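Alpha/beta hydrolase (Enterobacter asburiae, PDB 6KMO) probably hydrolyses carboxylic ester bonds, as a bacterial esterase or lipase of the alpha/beta hydrolase fold. Local coordinates at residues Trp110-Phe115 with Lys235-Asn240; Thr51-Arg56 with Ser141-Phe146; Pro46-Thr51 with Phe228-Met233; Met103-Gly108 with Val134-Thr139. The protein carries 2 engineered substitutions. One frame throughout, in Å; residues are numbered along the deposited sequence.

Interaction 1 (Trp110-Phe115 with Lys235-Asn240)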
# COMPACT_ATOMS: atom_id res chain seq x y z
N TRP A 110 -0.67 23.62 -9.50
CA TRP A 110 0.23 24.57 -10.15
C TRP A 110 0.12 25.97 -9.56
O TRP A 110 1.11 26.70 -9.50
CB TRP A 110 0.06 24.58 -11.67
CG TRP A 110 0.34 23.24 -12.30
CD1 TRP A 110 1.56 22.63 -12.44
CD2 TRP A 110 -0.62 22.34 -12.86
NE1 TRP A 110 1.42 21.41 -13.05
CE2 TRP A 110 0.09 21.21 -13.33
CE3 TRP A 110 -2.01 22.37 -13.02
CZ2 TRP A 110 -0.53 20.14 -13.95
CZ3 TRP A 110 -2.62 21.31 -13.64
CH2 TRP A 110 -1.89 20.21 -14.10
N VAL A 111 -1.07 26.34 -9.08
CA VAL A 111 -1.29 27.65 -8.46
C VAL A 111 -0.76 27.69 -7.03
O VAL A 111 -0.14 28.69 -6.62
CB VAL A 111 -2.79 27.99 -8.53
CG1 VAL A 111 -3.05 29.35 -7.90
CG2 VAL A 111 -3.30 27.96 -9.94
N LEU A 112 -1.00 26.64 -6.26
CA LEU A 112 -0.69 26.61 -4.83
C LEU A 112 0.59 25.84 -4.55
O LEU A 112 1.15 25.17 -5.42
CB LEU A 112 -1.83 25.93 -4.05
CG LEU A 112 -3.27 26.16 -4.48
CD1 LEU A 112 -4.19 25.33 -3.58
CD2 LEU A 112 -3.63 27.63 -4.41
N GLY A 113 1.03 25.91 -3.32
CA GLY A 113 2.11 25.09 -2.85
C GLY A 113 3.47 25.75 -2.96
O GLY A 113 3.67 26.73 -3.67
N ASP A 114 4.42 25.17 -2.23
CA ASP A 114 5.77 25.68 -2.03
C ASP A 114 6.47 24.70 -1.10
O ASP A 114 5.93 23.63 -0.78
CB ASP A 114 5.74 27.10 -1.46
CG ASP A 114 5.05 27.20 -0.13
OD1 ASP A 114 4.83 26.17 0.53
OD2 ASP A 114 4.77 28.36 0.31
N PHE A 115 7.68 25.04 -0.67
CA PHE A 115 8.39 24.15 0.25
C PHE A 115 7.75 24.12 1.64
O PHE A 115 7.47 23.01 2.14
CB PHE A 115 9.89 24.46 0.28
CG PHE A 115 10.63 23.61 1.30
CD1 PHE A 115 10.95 22.29 1.04
CD2 PHE A 115 10.97 24.14 2.54
CE1 PHE A 115 11.60 21.51 1.98
CE2 PHE A 115 11.61 23.36 3.49
CZ PHE A 115 11.94 22.06 3.20
N LYS A 235 -10.68 21.98 -12.50
CA LYS A 235 -10.84 22.73 -13.74
C LYS A 235 -10.13 24.07 -13.67
O LYS A 235 -9.49 24.50 -14.64
CB LYS A 235 -12.32 22.93 -14.05
CG LYS A 235 -13.03 21.66 -14.49
CD LYS A 235 -14.53 21.91 -14.73
CE LYS A 235 -15.20 20.66 -15.23
NZ LYS A 235 -16.67 20.88 -15.47
N TRP A 236 -10.21 24.73 -12.51
CA TRP A 236 -9.54 26.02 -12.30
C TRP A 236 -8.02 25.85 -12.35
O TRP A 236 -7.30 26.68 -12.94
CB TRP A 236 -9.98 26.60 -10.97
CG TRP A 236 -9.51 27.98 -10.66
CD1 TRP A 236 -9.82 29.13 -11.33
CD2 TRP A 236 -8.67 28.37 -9.58
NE1 TRP A 236 -9.22 30.20 -10.74
CE2 TRP A 236 -8.50 29.77 -9.66
CE3 TRP A 236 -8.04 27.68 -8.54
CZ2 TRP A 236 -7.74 30.48 -8.75
CZ3 TRP A 236 -7.27 28.40 -7.64
CH2 TRP A 236 -7.14 29.78 -7.75
N PHE A 237 -7.50 24.83 -11.69
CA PHE A 237 -6.07 24.58 -11.72
C PHE A 237 -5.59 24.37 -13.15
O PHE A 237 -4.63 25.01 -13.60
CB PHE A 237 -5.74 23.36 -10.86
CG PHE A 237 -5.95 23.53 -9.37
CD1 PHE A 237 -5.71 24.73 -8.71
CD2 PHE A 237 -6.33 22.44 -8.60
CE1 PHE A 237 -5.88 24.85 -7.35
CE2 PHE A 237 -6.49 22.54 -7.23
CZ PHE A 237 -6.27 23.74 -6.60
N TRP A 238 -6.26 23.49 -13.89
CA TRP A 238 -5.90 23.26 -15.29
C TRP A 238 -5.99 24.55 -16.10
O TRP A 238 -5.14 24.81 -16.96
CB TRP A 238 -6.77 22.16 -15.88
CG TRP A 238 -6.23 20.79 -15.71
CD1 TRP A 238 -6.69 19.81 -14.87
CD2 TRP A 238 -5.12 20.22 -16.42
NE1 TRP A 238 -5.92 18.67 -15.00
CE2 TRP A 238 -4.96 18.89 -15.96
CE3 TRP A 238 -4.25 20.71 -17.39
CZ2 TRP A 238 -3.96 18.05 -16.44
CZ3 TRP A 238 -3.25 19.87 -17.87
CH2 TRP A 238 -3.12 18.55 -17.40
N ASP A 239 -7.04 25.36 -15.86
CA ASP A 239 -7.21 26.58 -16.64
C ASP A 239 -6.09 27.57 -16.38
O ASP A 239 -5.67 28.29 -17.29
CB ASP A 239 -8.56 27.22 -16.34
CG ASP A 239 -9.74 26.49 -16.96
OD1 ASP A 239 -9.56 25.60 -17.82
OD2 ASP A 239 -10.89 26.82 -16.59
N ASN A 240 -5.61 27.66 -15.14
CA ASN A 240 -4.48 28.54 -14.84
C ASN A 240 -3.18 28.01 -15.42
O ASN A 240 -2.29 28.80 -15.75
CB ASN A 240 -4.36 28.71 -13.32
CG ASN A 240 -5.30 29.76 -12.77
OD1 ASN A 240 -5.02 30.96 -12.85
ND2 ASN A 240 -6.43 29.32 -12.23

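Interaction 2 (Thr51-Arg56 with Ser141-Phe146)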
# COMPACT_ATOMS: atom_id res chain seq x y z
N THR A 51 -8.65 34.88 -5.76
CA THR A 51 -7.45 35.20 -6.49
C THR A 51 -6.40 34.13 -6.20
O THR A 51 -6.49 33.41 -5.20
CB THR A 51 -6.88 36.54 -6.04
OG1 THR A 51 -6.46 36.46 -4.69
CG2 THR A 51 -7.94 37.65 -6.17
N PRO A 52 -5.39 34.00 -7.06
CA PRO A 52 -4.29 33.07 -6.73
C PRO A 52 -3.71 33.32 -5.37
O PRO A 52 -3.44 32.37 -4.62
CB PRO A 52 -3.29 33.31 -7.86
CG PRO A 52 -4.16 33.65 -9.02
CD PRO A 52 -5.31 34.47 -8.45
N GLN A 53 -3.54 34.59 -4.99
CA GLN A 53 -2.96 34.91 -3.69
C GLN A 53 -3.85 34.43 -2.55
O GLN A 53 -3.37 33.79 -1.60
CB GLN A 53 -2.72 36.42 -3.61
CG GLN A 53 -1.69 36.95 -4.63
CD GLN A 53 -2.19 37.09 -6.08
OE1 GLN A 53 -3.39 37.07 -6.37
NE2 GLN A 53 -1.24 37.24 -7.00
N GLU A 54 -5.16 34.69 -2.64
CA GLU A 54 -6.08 34.22 -1.61
C GLU A 54 -6.05 32.71 -1.50
O GLU A 54 -6.03 32.15 -0.39
CB GLU A 54 -7.50 34.70 -1.93
CG GLU A 54 -7.72 36.19 -1.74
CD GLU A 54 -9.03 36.67 -2.32
OE1 GLU A 54 -9.60 35.99 -3.21
OE2 GLU A 54 -9.51 37.74 -1.89
N ALA A 55 -6.07 32.01 -2.64
CA ALA A 55 -6.08 30.56 -2.63
C ALA A 55 -4.79 30.01 -2.04
O ALA A 55 -4.82 29.05 -1.27
CB ALA A 55 -6.26 30.04 -4.06
N ARG A 56 -3.66 30.62 -2.38
CA ARG A 56 -2.39 30.18 -1.81
C ARG A 56 -2.41 30.26 -0.29
O ARG A 56 -1.89 29.37 0.39
CB ARG A 56 -1.25 31.01 -2.38
CG ARG A 56 -0.95 30.69 -3.83
CD ARG A 56 -0.11 31.74 -4.53
NE ARG A 56 -0.02 31.38 -5.94
CZ ARG A 56 0.29 32.19 -6.95
NH1 ARG A 56 0.60 33.46 -6.74
NH2 ARG A 56 0.31 31.69 -8.17
N SER A 141 1.74 28.81 -11.50
CA SER A 141 0.75 29.35 -12.42
C SER A 141 -0.21 30.26 -11.66
O SER A 141 -0.48 30.04 -10.47
CB SER A 141 -0.05 28.22 -13.08
OG SER A 141 0.80 27.41 -13.89
N PRO A 142 -0.77 31.30 -12.31
CA PRO A 142 -0.65 31.62 -13.73
C PRO A 142 0.54 32.49 -14.10
O PRO A 142 0.65 32.89 -15.26
CB PRO A 142 -1.96 32.36 -14.00
CG PRO A 142 -2.23 33.08 -12.73
CD PRO A 142 -1.79 32.12 -11.64
N GLU A 143 1.43 32.77 -13.15
CA GLU A 143 2.63 33.55 -13.49
C GLU A 143 3.37 32.90 -14.65
O GLU A 143 3.85 33.58 -15.57
CB GLU A 143 3.54 33.66 -12.26
CG GLU A 143 3.03 34.62 -11.15
CD GLU A 143 1.98 34.04 -10.18
OE1 GLU A 143 1.41 32.95 -10.38
OE2 GLU A 143 1.70 34.75 -9.17
N ALA A 144 3.46 31.58 -14.63
CA ALA A 144 3.95 30.79 -15.74
C ALA A 144 2.86 29.80 -16.13
O ALA A 144 2.01 29.41 -15.32
CB ALA A 144 5.21 30.02 -15.38
N HIS A 145 2.89 29.40 -17.39
CA HIS A 145 2.03 28.36 -17.94
C HIS A 145 2.88 27.18 -18.36
O HIS A 145 4.11 27.24 -18.38
CB HIS A 145 1.24 28.92 -19.12
CG HIS A 145 0.33 30.05 -18.74
ND1 HIS A 145 -0.75 29.88 -17.92
CD2 HIS A 145 0.38 31.37 -19.04
CE1 HIS A 145 -1.36 31.05 -17.74
NE2 HIS A 145 -0.69 31.97 -18.42
N PHE A 146 2.23 26.07 -18.69
CA PHE A 146 2.91 24.95 -19.32
C PHE A 146 3.75 25.49 -20.48
O PHE A 146 3.27 26.35 -21.22
CB PHE A 146 1.85 23.96 -19.82
CG PHE A 146 2.39 22.79 -20.62
CD1 PHE A 146 2.43 22.83 -22.00
CD2 PHE A 146 2.81 21.63 -19.98
CE1 PHE A 146 2.90 21.76 -22.72
CE2 PHE A 146 3.27 20.57 -20.69
CZ PHE A 146 3.33 20.62 -22.07

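Interaction 3 (Pro46-Thr51 with Phe228-Met233)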
# COMPACT_ATOMS: atom_id res chain seq x y z
N PRO A 46 -15.96 29.35 -2.67
CA PRO A 46 -15.18 28.29 -3.32
C PRO A 46 -13.83 28.81 -3.79
O PRO A 46 -13.70 29.95 -4.23
CB PRO A 46 -16.07 27.87 -4.50
CG PRO A 46 -17.46 28.32 -4.13
CD PRO A 46 -17.26 29.57 -3.35
N MET A 47 -12.82 27.93 -3.71
CA MET A 47 -11.46 28.34 -4.04
C MET A 47 -11.37 28.90 -5.45
O MET A 47 -10.63 29.85 -5.69
CB MET A 47 -10.49 27.17 -3.87
CG MET A 47 -9.04 27.56 -4.25
SD MET A 47 -7.76 26.26 -3.93
CE MET A 47 -7.63 26.45 -2.15
N GLU A 48 -12.11 28.32 -6.40
CA GLU A 48 -12.01 28.77 -7.79
C GLU A 48 -12.53 30.19 -7.99
O GLU A 48 -12.34 30.74 -9.08
CB GLU A 48 -12.70 27.78 -8.74
CG GLU A 48 -14.22 27.71 -8.65
CD GLU A 48 -14.78 26.78 -7.58
OE1 GLU A 48 -14.00 26.22 -6.78
OE2 GLU A 48 -16.02 26.60 -7.55
N GLN A 49 -13.17 30.78 -6.98
CA GLN A 49 -13.58 32.18 -7.03
C GLN A 49 -12.58 33.11 -6.36
O GLN A 49 -12.81 34.33 -6.31
CB GLN A 49 -14.96 32.34 -6.37
CG GLN A 49 -16.07 31.63 -7.14
CD GLN A 49 -17.40 31.72 -6.43
OE1 GLN A 49 -17.62 32.59 -5.58
NE2 GLN A 49 -18.29 30.80 -6.76
N MET A 50 -11.47 32.58 -5.85
CA MET A 50 -10.46 33.38 -5.17
C MET A 50 -9.40 33.85 -6.16
O MET A 50 -9.22 33.30 -7.25
CB MET A 50 -9.78 32.54 -4.09
CG MET A 50 -10.66 32.14 -2.92
SD MET A 50 -9.77 31.10 -1.68
CE MET A 50 -11.15 30.72 -0.61
N THR A 51 -8.65 34.88 -5.76
CA THR A 51 -7.45 35.20 -6.49
C THR A 51 -6.40 34.13 -6.20
O THR A 51 -6.49 33.41 -5.20
CB THR A 51 -6.88 36.54 -6.04
OG1 THR A 51 -6.46 36.46 -4.69
CG2 THR A 51 -7.94 37.65 -6.17
N PHE A 228 -12.77 17.88 -0.05
CA PHE A 228 -11.73 18.90 -0.22
C PHE A 228 -11.51 19.19 -1.70
O PHE A 228 -12.10 20.13 -2.25
CB PHE A 228 -10.44 18.55 0.51
CG PHE A 228 -9.54 19.75 0.77
CD1 PHE A 228 -9.80 20.99 0.21
CD2 PHE A 228 -8.41 19.62 1.57
CE1 PHE A 228 -8.97 22.08 0.45
CE2 PHE A 228 -7.57 20.71 1.81
CZ PHE A 228 -7.85 21.93 1.25
N LEU A 229 -10.69 18.40 -2.38
CA LEU A 229 -10.41 18.70 -3.78
C LEU A 229 -11.70 18.49 -4.57
O LEU A 229 -12.24 17.38 -4.60
CB LEU A 229 -9.31 17.81 -4.33
CG LEU A 229 -9.05 17.98 -5.83
CD1 LEU A 229 -8.53 19.38 -6.10
CD2 LEU A 229 -8.07 16.94 -6.34
N SER A 230 -12.17 19.54 -5.24
CA SER A 230 -13.40 19.45 -6.01
C SER A 230 -13.12 19.41 -7.51
O SER A 230 -12.04 19.76 -7.98
CB SER A 230 -14.30 20.65 -5.72
OG SER A 230 -13.69 21.80 -6.28
N LYS A 231 -14.13 18.99 -8.27
CA LYS A 231 -14.05 19.06 -9.73
C LYS A 231 -13.80 20.48 -10.20
O LYS A 231 -12.96 20.72 -11.07
CB LYS A 231 -15.32 18.48 -10.36
CG LYS A 231 -15.31 18.50 -11.88
CD LYS A 231 -16.61 17.94 -12.47
CE LYS A 231 -16.69 16.45 -12.29
NZ LYS A 231 -17.89 15.90 -13.01
N ASN A 232 -14.52 21.46 -9.63
CA ASN A 232 -14.32 22.84 -10.07
C ASN A 232 -12.93 23.34 -9.73
O ASN A 232 -12.37 24.15 -10.49
CB ASN A 232 -15.39 23.75 -9.45
CG ASN A 232 -16.71 23.64 -10.16
OD1 ASN A 232 -16.79 23.11 -11.25
ND2 ASN A 232 -17.75 24.14 -9.53
N MET A 233 -12.35 22.92 -8.61
CA MET A 233 -10.96 23.27 -8.31
C MET A 233 -10.04 22.72 -9.39
O MET A 233 -9.14 23.41 -9.87
CB MET A 233 -10.56 22.75 -6.93
CG MET A 233 -11.09 23.60 -5.76
SD MET A 233 -11.09 22.74 -4.10
CE MET A 233 -9.33 22.60 -3.81
O HOH W 1 -14.69 24.15 -5.26
O HOH W 2 -17.95 25.11 -6.57

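Interaction 4 (Met103-Gly108 with Val134-Thr139)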
# COMPACT_ATOMS: atom_id res chain seq x y z
N MET A 103 14.28 13.67 -6.48
CA MET A 103 13.68 14.97 -6.73
C MET A 103 12.30 14.97 -6.11
O MET A 103 11.62 13.93 -6.07
CB MET A 103 13.58 15.24 -8.23
CG MET A 103 14.88 15.00 -9.00
SD MET A 103 16.40 15.94 -8.44
CE MET A 103 15.77 17.64 -8.66
N PHE A 104 11.88 16.12 -5.60
CA PHE A 104 10.56 16.26 -5.01
C PHE A 104 9.80 17.40 -5.69
O PHE A 104 10.23 18.56 -5.62
CB PHE A 104 10.56 16.47 -3.49
CG PHE A 104 9.16 16.43 -2.94
CD1 PHE A 104 8.57 15.23 -2.62
CD2 PHE A 104 8.40 17.58 -2.88
CE1 PHE A 104 7.25 15.18 -2.20
CE2 PHE A 104 7.10 17.55 -2.48
CZ PHE A 104 6.51 16.34 -2.13
N PHE A 105 8.68 17.05 -6.33
CA PHE A 105 7.82 17.97 -7.06
C PHE A 105 6.54 18.14 -6.26
O PHE A 105 5.76 17.20 -6.11
CB PHE A 105 7.57 17.40 -8.46
CG PHE A 105 8.82 17.07 -9.22
CD1 PHE A 105 9.91 17.94 -9.23
CD2 PHE A 105 8.92 15.90 -9.93
CE1 PHE A 105 11.06 17.63 -9.93
CE2 PHE A 105 10.07 15.59 -10.63
CZ PHE A 105 11.16 16.46 -10.62
N HIS A 106 6.32 19.35 -5.75
CA HIS A 106 5.18 19.61 -4.89
C HIS A 106 3.89 19.72 -5.69
O HIS A 106 3.88 20.00 -6.89
CB HIS A 106 5.42 20.86 -4.04
CG HIS A 106 5.28 22.16 -4.76
ND1 HIS A 106 4.05 22.74 -5.00
CD2 HIS A 106 6.20 23.04 -5.22
CE1 HIS A 106 4.22 23.91 -5.59
NE2 HIS A 106 5.52 24.11 -5.75
N GLY A 107 2.78 19.50 -4.99
CA GLY A 107 1.46 19.69 -5.53
C GLY A 107 0.85 21.02 -5.16
O GLY A 107 1.49 21.91 -4.60
N GLY A 108 -0.43 21.16 -5.49
CA GLY A 108 -1.12 22.42 -5.35
C GLY A 108 -1.78 22.94 -6.61
O GLY A 108 -2.11 24.14 -6.68
N VAL A 134 15.37 16.52 -2.99
CA VAL A 134 15.73 17.77 -3.65
C VAL A 134 14.44 18.40 -4.16
O VAL A 134 13.95 18.09 -5.26
CB VAL A 134 16.75 17.58 -4.78
CG1 VAL A 134 17.15 18.93 -5.37
CG2 VAL A 134 17.96 16.80 -4.27
N TYR A 135 13.86 19.28 -3.35
CA TYR A 135 12.68 20.04 -3.72
C TYR A 135 13.06 21.08 -4.76
O TYR A 135 14.06 21.78 -4.60
CB TYR A 135 12.10 20.73 -2.46
CG TYR A 135 11.14 21.85 -2.75
CD1 TYR A 135 9.78 21.64 -2.73
CD2 TYR A 135 11.60 23.12 -3.06
CE1 TYR A 135 8.89 22.66 -3.04
CE2 TYR A 135 10.72 24.14 -3.38
CZ TYR A 135 9.37 23.90 -3.37
OH TYR A 135 8.49 24.89 -3.71
N VAL A 136 12.26 21.22 -5.82
CA VAL A 136 12.48 22.19 -6.89
C VAL A 136 11.45 23.31 -6.77
O VAL A 136 10.24 23.06 -6.82
CB VAL A 136 12.39 21.53 -8.27
CG1 VAL A 136 12.62 22.55 -9.39
CG2 VAL A 136 13.40 20.41 -8.39
N ASP A 137 11.90 24.56 -6.66
CA ASP A 137 10.99 25.69 -6.51
C ASP A 137 10.54 26.19 -7.89
O ASP A 137 10.96 27.22 -8.39
CB ASP A 137 11.64 26.81 -5.70
CG ASP A 137 10.63 27.71 -5.00
OD1 ASP A 137 9.58 27.24 -4.49
OD2 ASP A 137 10.91 28.93 -4.90
N TYR A 138 9.67 25.41 -8.53
CA TYR A 138 9.23 25.75 -9.87
C TYR A 138 8.29 26.96 -9.85
O TYR A 138 7.66 27.28 -8.84
CB TYR A 138 8.57 24.55 -10.55
CG TYR A 138 7.32 23.96 -9.90
CD1 TYR A 138 6.09 24.53 -10.10
CD2 TYR A 138 7.38 22.79 -9.15
CE1 TYR A 138 4.94 23.97 -9.57
CE2 TYR A 138 6.25 22.22 -8.61
CZ TYR A 138 5.02 22.82 -8.83
OH TYR A 138 3.87 22.28 -8.32
N THR A 139 8.21 27.65 -10.97
CA THR A 139 7.39 28.86 -11.04
C THR A 139 5.91 28.49 -11.02
O THR A 139 5.49 27.63 -11.80
CB THR A 139 7.69 29.64 -12.33
OG1 THR A 139 9.09 29.92 -12.39
CG2 THR A 139 6.91 30.94 -12.35
O HOH W 3 8.71 20.93 -5.99
O HOH W 4 5.99 26.50 -6.95

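Interaction 1 (Trp110-Phe115 with Lys235-Asn240)
The carbonyl oxygen of W236 is gripped twice by N240, the residue that V111 packs against. N240 N makes the usual helical bond to W236 O, and N240 ND2 folds back to the same oxygen at 2.9 Å, arriving from the opposite face of the carbonyl plane. This second bond is somewhat bent, with an N-H...O angle of 152°, and it holds ND2 over one face of the W236 ring, near the rim. N240 CB, at the base of this folded-back amide, meets V111 CG2 at 3.6 Å. V111 uses both its methyls: CG1, anti to the backbone N (chi1 -180°), meets W236 CH2 at 4.1 Å, while CG2 also reaches the edge of the F237 ring, 4.2 Å from CD1. L112 comes at F237 about at a right angle, its CD1 4.0 Å from F237 CZ. W110 meets another side of the same helical turn: its six-membered ring points edge-on into the face of W238, a T-shaped pair with centroids 4.8 Å apart and planes at 65°. W110 CH2 leads this approach, 3.8 Å from W238 CZ2, and W110 CE3 lies beside the backbone oxygen of F237. Outside the two segments, Y241 stacks on W110, and R56 NE of helix 52-63 bonds to V111 O. W110 ends an HGGGW sequence that begins at H106, and its side chain lies near the presumed nucleophile elbow around S180; the arrangement is consistent with the oxyanion-hole loop of hormone-sensitive-lipase-like hydrolases, here packed against helix 231-241.

Interaction 2 (Thr51-Arg56 with Ser141-Phe146)
A surface salt bridge between R56 and E143, backed by a proline pair, ties the start of helix 52-63 to the loop that follows strand 132-136. R56 meets the carboxylate end-on: NH2 bonds to E143 OE1 at 2.8 Å and NH1 to E143 OE2 at 3.0 Å, each oxygen being approached on its syn side. Both oxygens lie close to the guanidinium plane, although the two flat groups are turned 30° against each other. The arginine chain is extended from CG to NE, whereas E143 bends at chi2 (82°) to bring its carboxylate back to it. R56 NH2 also comes within 2.9 Å of S141 O. P52 CB sits over the centre of one guanidinium face, and P52 CG packs across the ring of P142, 3.8 Å from its CD. The S141-P142 peptide is cis, and S141 OG spans the bend to donate to A144 O at 2.7 Å. On the helix side T51 and E54 form a capping box, with E54 N bonded to T51 OG1 and T51 N to E54 OE1. With two matched bonds to the carboxylate, and with NE also engaged by V111 O, the guanidinium has little freedom to rotate, and the pairing probably favours the ionised form of E143.

Interaction 3 (Pro46-Thr51 with Phe228-Met233)
The capping box that starts helix 231-241, formed by S230 and M233, is where the 3-10 turn 47-49 docks through E48 and M47. M233 N donates to S230 OG at 2.9 Å, and the return partner is unusual: S230 N makes a weak bond to the sulfur, M233 SD, instead of to a carboxylate. E48 approaches this helix start without a direct hydrogen bond. Its CG stands in the crowded position between backbone N and carbonyl carbon (chi1 70°), and a bend at chi2 (-85°) brings the carboxylate alongside the first turn of the helix. E48 OE2 lies 3.5 Å from N232 CB, and E48 OE1 is 4.0 Å from M233 CG. Two waters complete the polar link. One donates to E48 OE1 at 2.7 Å and also bonds to S230 OG, so the capping hydroxyl is tied to the carboxylate; the other donates to E48 OE2 at 2.6 Å and accepts from N232 ND2 at 3.1 Å. Lying next to the first turn, the E48 carboxylate may be modestly favoured by the helix dipole. On the more buried side M47 crosses M233 at about a right angle, its SD 4.0 Å from M233 CE, and M47 CB lies against M233 CG. Beyond the two segments, M47 continues onto L112, onto A55 and V58 of helix 52-63 and onto W236; the turn 47-49 is thus packed between the start of helix 231-241 and helix 52-63.

Interaction 4 (Met103-Gly108 with Val134-Thr139)
H106 and Y138 lie in an offset stack, ring centroids 4.2 Å apart and planes at 8°, with Y138 OH over one face of the imidazole near its rim. The same hydroxyl donates to H106 O at 2.7 Å, arriving from above the carbonyl plane. Y135 flanks the histidine rim to rim, its OH 3.3 Å from H106 CD2, and the three rings form an aromatic cluster. H106 chi1 of 76° places the imidazole where ND1 donates to G107 O at 2.7 Å, almost straight at 167° and in the ring plane. At the other nitrogen, NE2, a water in the ring plane bridges to Y138 O, while Y135 OH is held by D137 OD1.

Behind the cluster run the parallel strands 103-105 and 134-136, paired M103 with V134 and F104 with Y135. F104 N donates to V134 O at 2.9 Å, but the next bond, V136 N to F104 O, is weak at 3.4 Å. Where the strands part, a water donates to F104 O and V136 O and accepts from H106 N. M103 CE packs on V136 CG2 at 3.7 Å, and F105 lies alongside V136. Helix 115-129 completes this beta-alpha-beta unit, covering F104.

Bonds at ND1 and NE2, together with the stack, leave the H106 ring little room to rotate. Both its flanking hydroxyls have acceptors, and the bonds to H106 O and G107 O brace the start of the HGGG sequence, which probably shapes an oxyanion hole as in related hydrolases.

Overall arrangement
Interactions 1 and 2 are neighbours, with centres about 6 Å apart, and meet through V111 O with R56 NE (2.8 Å) and W110 O with S141 N (3.0 Å), both probable hydrogen bonds. Interaction 3 uses helix 231-241, as interaction 1 does, and lies about 10 Å from it; M47 SD touches L112 CD1 at 3.7 Å. Interaction 4, in the central sheet, reaches interaction 1 through the presumed oxyanion-hole segment, where H106 CE1 lies 3.3 Å from L112 O. Interactions 3 and 4, about 21 Å between centres, do not touch. Segment 110-115 therefore connects the sheet, near the presumed nucleophile S180, with helices 52-63 and 231-241.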